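Cg9734-pa (Drosophila melanogaster, PDB 2BK9) binds a heme with two axial protein ligands to its iron and probably carries oxygen, with peroxidase activity also possible. Local coordinates at residues Thr29-Phe32 / Asn33-Ser37; Phe58-His61 / Ala62-Ile66; Ser105-Gln108 / Leu109-Val112. The protein carries 1 engineered substitution. One frame throughout, in Å; residues are numbered along the deposited sequence. Where two conformers were deposited one is given.

Each interaction is a local contact within one helix, so none closes a long loop; they follow one another in series along the chain, neither nested nor crossed. Interaction 1 comes first, at the C-terminal end of helix 20-34 and the turn that follows it. Interaction 2 lies in helix 56-75, the next helix, and interaction 3 in helix 103-120. What joins them is the heme, which all three touch. Helix 20-34 meets both of the others: T29 and F32 pack on F58 of interaction 2, while Q30, F31 and F35 pack on S105, Q108, L109 and V112 of interaction 3. I65 and L109 link interactions 2 and 3 beside the porphyrin.

Interaction 1: Thr29-Phe32 / Asn33-Ser37; sequences TQFF and NRFPS. With HEM (protoporphyrin IX containing Fe), chain B.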
loop_
_atom_site.group_PDB
_atom_site.type_symbol
_atom_site.label_atom_id
_atom_site.label_comp_id
_atom_site.label_asym_id
_atom_site.label_seq_id
_atom_site.Cartn_x
_atom_site.Cartn_y
_atom_site.Cartn_z
ATOM N N THR A 29 3.393 2.475 10.879
ATOM C CA THR A 29 4.331 3.094 11.804
ATOM C C THR A 29 5.577 3.613 11.077
ATOM O O THR A 29 6.054 4.693 11.406
ATOM C CB THR A 29 4.750 2.217 12.980
ATOM O OG1 THR A 29 5.396 1.036 12.507
ATOM C CG2 THR A 29 3.591 1.881 13.891
ATOM N N GLN A 30 6.086 2.868 10.095
ATOM C CA GLN A 30 7.277 3.320 9.395
ATOM C C GLN A 30 6.976 4.585 8.588
ATOM O O GLN A 30 7.780 5.505 8.529
ATOM C CB GLN A 30 7.860 2.197 8.500
ATOM C CG GLN A 30 9.087 2.671 7.715
ATOM C CD GLN A 30 9.770 1.714 6.749
ATOM O OE1 GLN A 30 10.685 2.137 6.014
ATOM N NE2 GLN A 30 9.423 0.440 6.747
ATOM N N PHE A 31 5.817 4.588 7.948
ATOM C CA PHE A 31 5.374 5.762 7.210
ATOM C C PHE A 31 5.391 7.005 8.109
ATOM O O PHE A 31 5.934 8.033 7.741
ATOM C CB PHE A 31 4.007 5.446 6.669
ATOM C CG PHE A 31 3.337 6.525 5.868
ATOM C CD1 PHE A 31 3.911 7.071 4.721
ATOM C CD2 PHE A 31 2.073 6.929 6.213
ATOM C CE1 PHE A 31 3.238 7.986 3.956
ATOM C CE2 PHE A 31 1.385 7.831 5.427
ATOM C CZ PHE A 31 1.984 8.360 4.296
ATOM N N PHE A 32 4.780 6.884 9.274
ATOM C CA PHE A 32 4.687 8.045 10.157
ATOM C C PHE A 32 6.009 8.379 10.850
ATOM O O PHE A 32 6.257 9.534 11.156
ATOM C CB PHE A 32 3.590 7.866 11.194
ATOM C CG PHE A 32 2.227 7.741 10.627
ATOM C CD1 PHE A 32 1.737 8.652 9.694
ATOM C CD2 PHE A 32 1.380 6.719 11.042
ATOM C CE1 PHE A 32 0.472 8.501 9.209
ATOM C CE2 PHE A 32 0.101 6.603 10.552
ATOM C CZ PHE A 32 -0.355 7.504 9.671
ATOM N N ASN A 33 6.834 7.371 11.106
ATOM C CA ASN A 33 8.144 7.631 11.699
ATOM C C ASN A 33 9.034 8.405 10.769
ATOM O O ASN A 33 9.684 9.378 11.163
ATOM C CB ASN A 33 8.771 6.268 12.055
ATOM C CG ASN A 33 9.985 6.375 12.879
ATOM O OD1 ASN A 33 10.134 7.294 13.674
ATOM N ND2 ASN A 33 10.880 5.422 12.692
ATOM N N ARG A 34 9.097 7.967 9.507
ATOM C CA ARG A 34 9.936 8.653 8.496
ATOM C C ARG A 34 9.313 9.966 8.033
ATOM O O ARG A 34 10.033 10.898 7.757
ATOM C CB ARG A 34 10.137 7.734 7.291
ATOM C CG ARG A 34 10.990 6.525 7.536
ATOM C CD ARG A 34 11.327 5.851 6.215
ATOM N NE ARG A 34 12.056 4.623 6.340
ATOM C CZ ARG A 34 13.335 4.538 6.711
ATOM N NH1 ARG A 34 14.093 5.600 6.831
ATOM N NH2 ARG A 34 13.873 3.323 6.861
ATOM N N PHE A 35 7.993 9.993 7.928
ATOM C CA PHE A 35 7.279 11.082 7.274
ATOM C C PHE A 35 6.131 11.557 8.177
ATOM O O PHE A 35 4.961 11.351 7.872
ATOM C CB PHE A 35 6.807 10.636 5.905
ATOM C CG PHE A 35 7.878 9.993 5.074
ATOM C CD1 PHE A 35 8.953 10.716 4.603
ATOM C CD2 PHE A 35 7.828 8.637 4.784
ATOM C CE1 PHE A 35 9.933 10.110 3.859
ATOM C CE2 PHE A 35 8.817 8.030 4.010
ATOM C CZ PHE A 35 9.850 8.776 3.561
ATOM N N PRO A 36 6.476 12.154 9.316
ATOM C CA PRO A 36 5.467 12.502 10.318
ATOM C C PRO A 36 4.403 13.492 9.902
ATOM O O PRO A 36 3.352 13.513 10.518
ATOM C CB PRO A 36 6.286 13.067 11.466
ATOM C CG PRO A 36 7.573 13.469 10.873
ATOM C CD PRO A 36 7.833 12.422 9.813
ATOM N N SER A 37 4.641 14.274 8.871
ATOM C CA SER A 37 3.620 15.213 8.452
ATOM C C SER A 37 2.315 14.491 8.123
ATOM O O SER A 37 1.247 15.050 8.337
ATOM C CB SER A 37 4.105 15.992 7.249
ATOM O OG SER A 37 4.177 15.186 6.106
HETATM C CHA HEM B . -8.762 6.473 4.356
HETATM C CHB HEM B . -6.805 2.915 1.781
HETATM C CHC HEM B . -2.793 5.469 1.499
HETATM C CHD HEM B . -4.570 8.786 4.429
HETATM C C1A HEM B . -8.588 5.329 3.623
HETATM C C2A HEM B . -9.652 4.392 3.259
HETATM C C3A HEM B . -9.125 3.392 2.517
HETATM C C4A HEM B . -7.720 3.675 2.445
HETATM C CMA HEM B . -9.771 2.154 1.866
HETATM C CAA HEM B . -11.117 4.578 3.668
HETATM C CBA HEM B . -11.795 5.632 2.792
HETATM C CGA HEM B . -13.178 5.833 3.353
HETATM O O1A HEM B . -13.333 6.561 4.378
HETATM O O2A HEM B . -14.128 5.279 2.775
HETATM C C1B HEM B . -5.503 3.269 1.517
HETATM C C2B HEM B . -4.625 2.523 0.659
HETATM C C3B HEM B . -3.493 3.248 0.580
HETATM C C4B HEM B . -3.674 4.457 1.324
HETATM C CMB HEM B . -4.965 1.200 0.031
HETATM C CAB HEM B . -2.285 2.981 -0.232
HETATM C CBB HEM B . -1.799 1.788 -0.522
HETATM C C1C HEM B . -2.903 6.596 2.251
HETATM C C2C HEM B . -1.905 7.650 2.405
HETATM C C3C HEM B . -2.371 8.548 3.274
HETATM C C4C HEM B . -3.689 8.109 3.654
HETATM C CMC HEM B . -0.573 7.676 1.658
HETATM C CAC HEM B . -1.627 9.776 3.724
HETATM C CBC HEM B . -1.742 10.405 4.875
HETATM C C1D HEM B . -5.857 8.457 4.695
HETATM C C2D HEM B . -6.759 9.248 5.418
HETATM C C3D HEM B . -8.007 8.566 5.417
HETATM C C4D HEM B . -7.777 7.377 4.641
HETATM C CMD HEM B . -6.441 10.555 6.122
HETATM C CAD HEM B . -9.274 9.046 6.074
HETATM C CBD HEM B . -9.314 8.697 7.529
HETATM C CGD HEM B . -10.546 9.179 8.229
HETATM O O1D HEM B . -10.611 9.083 9.477
HETATM O O2D HEM B . -11.485 9.662 7.543
HETATM N NA HEM B . -7.427 4.882 3.084
HETATM N NB HEM B . -4.904 4.466 1.927
HETATM N NC HEM B . -3.990 6.908 3.026
HETATM N ND HEM B . -6.490 7.330 4.217
HETATM FE FE HEM B . -5.715 5.881 3.096
HETATM O O HOH W 1 13.058 0.491 7.297
#
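The last turn of helix 20-34 is held by successive i to i+4 bonds, N33 N to T29 O, R34 N to Q30 O and F35 N to F31 O, before F35 leaves helical geometry and P36, with no N-H to give, begins a 3-10 segment. Q30 and R34 run side by side and point the same way. The extended arginine brings its NE to Q30 OE1 at 2.9 Å; the bond is nearly straight (172°), uses a lone pair in the amide plane, and meets the guanidinium at its edge and in its plane. The two flat groups are nevertheless turned 60° apart. A water bridges the pair, accepting from R34 NH2 at 3.0 Å and giving a weak bond to Q30 OE1. The other end of the amide, NE2, bonds to D115 of helix 103-120, so both ends are engaged and the flip of the amide is fixed. With an alanine here in place of Q30, R34 NE is likely to lose its acceptor and D115 this donor, and the guanidinium would probably be held less firmly. Inward, F31 holds CG anti to the backbone N (chi1 180°), which sends the ring toward the heme: its CZ lies 3.7 Å from the methyl CMC, and the vinyl carbon CAC sits at the ring edge, in plane. F31 CD1 also comes within 4.2 Å of F35 CD2, a looser apolar touch, and R34 CB lies over one face of the F35 ring. Around this turn, F31 and F35 rest on L109 and Q108 of helix 103-120, while T29 and F32 pack against F58 of helix 56-75, so the end of helix 20-34 lies against both.

Interaction 2: Phe58-His61 / Ala62-Ile66; sequences FRAH and AGRII. With HEM (protoporphyrin IX containing Fe), chain B.
The distal side of the heme pocket is formed here by a turn of helix 56-75, globin helix E, in which H61 and I65 stand one turn apart and I65 N bonds to H61 O. H61 NE2 binds the heme iron at 2.0 Å. A chi1 of -166° turns the imidazole off the helix toward the porphyrin, and H61 CD2 and CE1 each come to 3.0 Å from the iron, placing the metal evenly between them. I65 comes obliquely against the ring, its CD1 3.7 Å from H61 ND1, while F42 meets the imidazole edge-to-face. R64 stretches along the porphyrin: its CD is 3.5 Å from C3A of the heme, and the propionate carbon CAA lies over one face of the guanidinium near its rim, 3.7 Å from R64 NE. A60 CB lies 3.8 Å from R64 NH1, so the arginine passes between its own helix and the heme margin. Away from the heme, A62 CB touches the F58 ring, and F58 packs on L28 of helix 20-34. H96 completes the axial pair, giving the bis-histidyl six-coordinate heme seen in this hemoglobin, in which the distal histidine of the globin fold occupies the site where an external ligand would otherwise bind.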
loop_
_atom_site.group_PDB
_atom_site.type_symbol
_atom_site.label_atom_id
_atom_site.label_comp_id
_atom_site.label_asym_id
_atom_site.label_seq_id
_atom_site.Cartn_x
_atom_site.Cartn_y
_atom_site.Cartn_z
ATOM N N PHE A 58 -6.051 3.828 13.592
ATOM C CA PHE A 58 -4.814 3.411 12.991
ATOM C C PHE A 58 -4.921 1.988 12.490
ATOM O O PHE A 58 -4.557 1.670 11.362
ATOM C CB PHE A 58 -3.690 3.556 14.005
ATOM C CG PHE A 58 -2.370 3.000 13.547
ATOM C CD1 PHE A 58 -1.373 3.810 13.040
ATOM C CD2 PHE A 58 -2.105 1.655 13.659
ATOM C CE1 PHE A 58 -0.179 3.272 12.634
ATOM C CE2 PHE A 58 -0.907 1.123 13.232
ATOM C CZ PHE A 58 0.082 1.958 12.751
ATOM N N ARG A 59 -5.440 1.112 13.335
ATOM C CA ARG A 59 -5.564 -0.303 12.976
ATOM C C ARG A 59 -6.459 -0.503 11.760
ATOM O O ARG A 59 -6.159 -1.325 10.917
ATOM C CB ARG A 59 -6.078 -1.100 14.164
ATOM C CG ARG A 59 -4.995 -1.448 15.123
ATOM C CD ARG A 59 -5.293 -2.694 15.935
ATOM N NE ARG A 59 -6.513 -2.467 16.676
ATOM C CZ ARG A 59 -6.580 -1.800 17.824
ATOM N NH1 ARG A 59 -5.495 -1.318 18.398
ATOM N NH2 ARG A 59 -7.738 -1.597 18.418
ATOM N N ALA A 60 -7.517 0.296 11.666
ATOM C CA ALA A 60 -8.396 0.189 10.547
ATOM C C ALA A 60 -7.670 0.565 9.252
ATOM O O ALA A 60 -7.832 -0.102 8.250
ATOM C CB ALA A 60 -9.608 1.090 10.776
ATOM N N HIS A 61 -6.899 1.650 9.262
ATOM C CA HIS A 61 -6.207 2.038 8.035
ATOM C C HIS A 61 -5.104 1.050 7.675
ATOM O O HIS A 61 -4.898 0.725 6.517
ATOM C CB HIS A 61 -5.654 3.476 8.124
ATOM C CG HIS A 61 -5.251 4.022 6.797
ATOM N ND1 HIS A 61 -3.983 3.916 6.282
ATOM C CD2 HIS A 61 -5.969 4.660 5.850
ATOM C CE1 HIS A 61 -3.964 4.457 5.070
ATOM N NE2 HIS A 61 -5.151 4.929 4.786
ATOM N N ALA A 62 -4.380 0.585 8.705
ATOM C CA ALA A 62 -3.347 -0.391 8.484
ATOM C C ALA A 62 -3.918 -1.638 7.793
ATOM O O ALA A 62 -3.341 -2.214 6.868
ATOM C CB ALA A 62 -2.683 -0.706 9.808
ATOM N N GLY A 63 -5.042 -2.095 8.313
ATOM C CA GLY A 63 -5.728 -3.270 7.786
ATOM C C GLY A 63 -6.258 -3.039 6.388
ATOM O O GLY A 63 -6.206 -3.962 5.552
ATOM N N ARG A 64 -6.708 -1.824 6.078
ATOM C CA ARG A 64 -7.142 -1.488 4.736
ATOM C C ARG A 64 -6.023 -1.628 3.751
ATOM O O ARG A 64 -6.239 -2.103 2.650
ATOM C CB ARG A 64 -7.700 -0.060 4.687
ATOM C CG ARG A 64 -9.164 0.044 5.202
ATOM C CD ARG A 64 -9.680 1.457 5.440
ATOM N NE ARG A 64 -11.132 1.428 5.647
ATOM C CZ ARG A 64 -11.787 1.884 6.692
ATOM N NH1 ARG A 64 -11.190 2.535 7.663
ATOM N NH2 ARG A 64 -13.098 1.736 6.714
ATOM N N ILE A 65 -4.842 -1.155 4.082
ATOM C CA ILE A 65 -3.736 -1.271 3.128
ATOM C C ILE A 65 -3.512 -2.756 2.816
ATOM O O ILE A 65 -3.357 -3.141 1.669
ATOM C CB ILE A 65 -2.479 -0.613 3.719
ATOM C CG1 ILE A 65 -2.650 0.903 3.798
ATOM C CG2 ILE A 65 -1.272 -0.979 2.891
ATOM C CD1 ILE A 65 -1.580 1.609 4.566
ATOM N N ILE A 66 -3.440 -3.585 3.851
ATOM C CA ILE A 66 -3.229 -5.025 3.618
ATOM C C ILE A 66 -4.362 -5.646 2.789
ATOM O O ILE A 66 -4.110 -6.396 1.849
ATOM C CB ILE A 66 -3.029 -5.780 4.956
ATOM C CG1 ILE A 66 -1.795 -5.254 5.698
ATOM C CG2 ILE A 66 -2.927 -7.271 4.676
ATOM C CD1 ILE A 66 -0.472 -5.420 5.000
HETATM C CHA HEM B . -8.762 6.473 4.356
HETATM C CHB HEM B . -6.805 2.915 1.781
HETATM C CHC HEM B . -2.793 5.469 1.499
HETATM C CHD HEM B . -4.570 8.786 4.429
HETATM C C1A HEM B . -8.588 5.329 3.623
HETATM C C2A HEM B . -9.652 4.392 3.259
HETATM C C3A HEM B . -9.125 3.392 2.517
HETATM C C4A HEM B . -7.720 3.675 2.445
HETATM C CMA HEM B . -9.771 2.154 1.866
HETATM C CAA HEM B . -11.117 4.578 3.668
HETATM C CBA HEM B . -11.795 5.632 2.792
HETATM C CGA HEM B . -13.178 5.833 3.353
HETATM O O1A HEM B . -13.333 6.561 4.378
HETATM O O2A HEM B . -14.128 5.279 2.775
HETATM C C1B HEM B . -5.503 3.269 1.517
HETATM C C2B HEM B . -4.625 2.523 0.659
HETATM C C3B HEM B . -3.493 3.248 0.580
HETATM C C4B HEM B . -3.674 4.457 1.324
HETATM C CMB HEM B . -4.965 1.200 0.031
HETATM C CAB HEM B . -2.285 2.981 -0.232
HETATM C CBB HEM B . -1.799 1.788 -0.522
HETATM C C1C HEM B . -2.903 6.596 2.251
HETATM C C2C HEM B . -1.905 7.650 2.405
HETATM C C3C HEM B . -2.371 8.548 3.274
HETATM C C4C HEM B . -3.689 8.109 3.654
HETATM C CMC HEM B . -0.573 7.676 1.658
HETATM C CAC HEM B . -1.627 9.776 3.724
HETATM C CBC HEM B . -1.742 10.405 4.875
HETATM C C1D HEM B . -5.857 8.457 4.695
HETATM C C2D HEM B . -6.759 9.248 5.418
HETATM C C3D HEM B . -8.007 8.566 5.417
HETATM C C4D HEM B . -7.777 7.377 4.641
HETATM C CMD HEM B . -6.441 10.555 6.122
HETATM C CAD HEM B . -9.274 9.046 6.074
HETATM C CBD HEM B . -9.314 8.697 7.529
HETATM C CGD HEM B . -10.546 9.179 8.229
HETATM O O1D HEM B . -10.611 9.083 9.477
HETATM O O2D HEM B . -11.485 9.662 7.543
HETATM N NA HEM B . -7.427 4.882 3.084
HETATM N NB HEM B . -4.904 4.466 1.927
HETATM N NC HEM B . -3.990 6.908 3.026
HETATM N ND HEM B . -6.490 7.330 4.217
HETATM FE FE HEM B . -5.715 5.881 3.096
#

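Interaction 3: Ser105-Gln108 / Leu109-Val112; sequences SYNQ and LKGV. With HEM (protoporphyrin IX containing Fe), chain B.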
loop_
_atom_site.group_PDB
_atom_site.type_symbol
_atom_site.label_atom_id
_atom_site.label_comp_id
_atom_site.label_asym_id
_atom_site.label_seq_id
_atom_site.Cartn_x
_atom_site.Cartn_y
_atom_site.Cartn_z
ATOM N N SER A 105 3.278 12.079 -0.810
ATOM C CA SER A 105 2.829 11.229 0.274
ATOM C C SER A 105 2.654 9.783 -0.173
ATOM O O SER A 105 3.102 8.857 0.501
ATOM C CB SER A 105 1.519 11.786 0.810
ATOM O OG SER A 105 0.994 11.035 1.849
ATOM N N TYR A 106 1.990 9.540 -1.299
ATOM C CA TYR A 106 1.910 8.210 -1.843
ATOM C C TYR A 106 3.301 7.606 -2.074
ATOM O O TYR A 106 3.533 6.436 -1.755
ATOM C CB TYR A 106 1.122 8.154 -3.132
ATOM C CG TYR A 106 -0.379 8.152 -2.955
ATOM C CD1 TYR A 106 -1.045 7.054 -2.441
ATOM C CD2 TYR A 106 -1.127 9.247 -3.359
ATOM C CE1 TYR A 106 -2.405 7.006 -2.328
ATOM C CE2 TYR A 106 -2.508 9.211 -3.262
ATOM C CZ TYR A 106 -3.149 8.085 -2.773
ATOM O OH TYR A 106 -4.504 8.016 -2.700
ATOM N N ASN A 107 4.222 8.366 -2.640
ATOM C CA ASN A 107 5.566 7.855 -2.912
ATOM C C ASN A 107 6.321 7.559 -1.618
ATOM O O ASN A 107 7.084 6.591 -1.559
ATOM C CB ASN A 107 6.318 8.796 -3.831
ATOM C CG ASN A 107 5.864 8.682 -5.254
ATOM O OD1 ASN A 107 5.456 7.610 -5.714
ATOM N ND2 ASN A 107 5.904 9.811 -5.983
ATOM N N GLN A 108 6.082 8.338 -0.567
ATOM C CA GLN A 108 6.598 8.043 0.754
ATOM C C GLN A 108 6.109 6.659 1.219
ATOM O O GLN A 108 6.885 5.820 1.680
ATOM C CB GLN A 108 6.169 9.146 1.746
ATOM C CG GLN A 108 6.923 10.432 1.570
ATOM C CD GLN A 108 6.317 11.582 2.353
ATOM O OE1 GLN A 108 5.179 11.509 2.810
ATOM N NE2 GLN A 108 7.073 12.651 2.511
ATOM N N LEU A 109 4.812 6.399 1.082
ATOM C CA LEU A 109 4.264 5.127 1.489
ATOM C C LEU A 109 4.796 3.994 0.625
ATOM O O LEU A 109 5.012 2.887 1.120
ATOM C CB LEU A 109 2.723 5.172 1.442
ATOM C CG LEU A 109 2.043 3.931 2.010
ATOM C CD1 LEU A 109 2.272 3.738 3.474
ATOM C CD2 LEU A 109 0.556 3.942 1.732
ATOM N N LYS A 110 4.989 4.272 -0.647
ATOM C CA LYS A 110 5.425 3.240 -1.598
ATOM C C LYS A 110 6.732 2.594 -1.152
ATOM O O LYS A 110 6.880 1.366 -1.130
ATOM C CB LYS A 110 5.615 3.863 -2.985
ATOM C CG LYS A 110 5.997 2.965 -4.118
ATOM C CD LYS A 110 6.251 3.832 -5.409
ATOM C CE LYS A 110 6.135 3.083 -6.710
ATOM N NZ LYS A 110 6.740 3.952 -7.763
ATOM N N GLY A 111 7.719 3.421 -0.819
ATOM C CA GLY A 111 8.982 2.890 -0.429
ATOM C C GLY A 111 8.898 2.107 0.850
ATOM O O GLY A 111 9.571 1.108 1.028
ATOM N N VAL A 112 8.020 2.524 1.746
ATOM C CA VAL A 112 7.834 1.838 3.027
ATOM C C VAL A 112 7.151 0.506 2.825
ATOM O O VAL A 112 7.560 -0.483 3.428
ATOM C CB VAL A 112 7.044 2.723 3.947
ATOM C CG1 VAL A 112 6.484 1.947 5.081
ATOM C CG2 VAL A 112 7.862 3.963 4.382
HETATM C CHA HEM B . -8.762 6.473 4.356
HETATM C CHB HEM B . -6.805 2.915 1.781
HETATM C CHC HEM B . -2.793 5.469 1.499
HETATM C CHD HEM B . -4.570 8.786 4.429
HETATM C C1A HEM B . -8.588 5.329 3.623
HETATM C C2A HEM B . -9.652 4.392 3.259
HETATM C C3A HEM B . -9.125 3.392 2.517
HETATM C C4A HEM B . -7.720 3.675 2.445
HETATM C CMA HEM B . -9.771 2.154 1.866
HETATM C CAA HEM B . -11.117 4.578 3.668
HETATM C CBA HEM B . -11.795 5.632 2.792
HETATM C CGA HEM B . -13.178 5.833 3.353
HETATM O O1A HEM B . -13.333 6.561 4.378
HETATM O O2A HEM B . -14.128 5.279 2.775
HETATM C C1B HEM B . -5.503 3.269 1.517
HETATM C C2B HEM B . -4.625 2.523 0.659
HETATM C C3B HEM B . -3.493 3.248 0.580
HETATM C C4B HEM B . -3.674 4.457 1.324
HETATM C CMB HEM B . -4.965 1.200 0.031
HETATM C CAB HEM B . -2.285 2.981 -0.232
HETATM C CBB HEM B . -1.799 1.788 -0.522
HETATM C C1C HEM B . -2.903 6.596 2.251
HETATM C C2C HEM B . -1.905 7.650 2.405
HETATM C C3C HEM B . -2.371 8.548 3.274
HETATM C C4C HEM B . -3.689 8.109 3.654
HETATM C CMC HEM B . -0.573 7.676 1.658
HETATM C CAC HEM B . -1.627 9.776 3.724
HETATM C CBC HEM B . -1.742 10.405 4.875
HETATM C C1D HEM B . -5.857 8.457 4.695
HETATM C C2D HEM B . -6.759 9.248 5.418
HETATM C C3D HEM B . -8.007 8.566 5.417
HETATM C C4D HEM B . -7.777 7.377 4.641
HETATM C CMD HEM B . -6.441 10.555 6.122
HETATM C CAD HEM B . -9.274 9.046 6.074
HETATM C CBD HEM B . -9.314 8.697 7.529
HETATM C CGD HEM B . -10.546 9.179 8.229
HETATM O O1D HEM B . -10.611 9.083 9.477
HETATM O O2D HEM B . -11.485 9.662 7.543
HETATM N NA HEM B . -7.427 4.882 3.084
HETATM N NB HEM B . -4.904 4.466 1.927
HETATM N NC HEM B . -3.990 6.908 3.026
HETATM N ND HEM B . -6.490 7.330 4.217
HETATM FE FE HEM B . -5.715 5.881 3.096
HETATM O O HOH W 2 5.942 6.596 -8.149
#
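L109 and S105, joined by the backbone bond from L109 N to S105 O, turn the packed side of this helix toward the heme. L109, its chi1 at -173°, swings CD2 to 3.6 Å from the vinyl carbon CAB, with the meso carbon CHC only slightly farther off. S105 OG lies 3.5 Å from the other vinyl's CAC and is hydrogen-bonded to N38, so this buried hydroxyl has a polar partner beside the porphyrin rim. The Y106 ring approaches CHC obliquely, its CE1 4.1 Å away, and reaches close to H96, the proximal iron ligand. Y106 O accepts from K110 N at 2.8 Å and from Y139 OH of helix 125-143. The segment belongs to helix 103-120, helix G of the globin fold, whose heme-facing side also meets I27 of helix 20-34. V112 is buried too; its N-H makes a weak bond to Q108 O at 3.5 Å, although V112 CG2 sits close against that same oxygen. Around N107, K110 and G111 the fit is looser and polar. N107 and K110 lie side by side, pointing the same way, but their nearest side-chain atoms, N107 OD1 and K110 CD, stay 3.9 Å apart. A water joins their ends, giving a hydrogen bond to N107 OD1 at 2.7 Å and accepting one from K110 NZ at 2.8 Å; the lysine is anchored further by a salt bridge to D136. Exposed G111 adds no side chain here, and its N-H makes only a weak bond to N107 O.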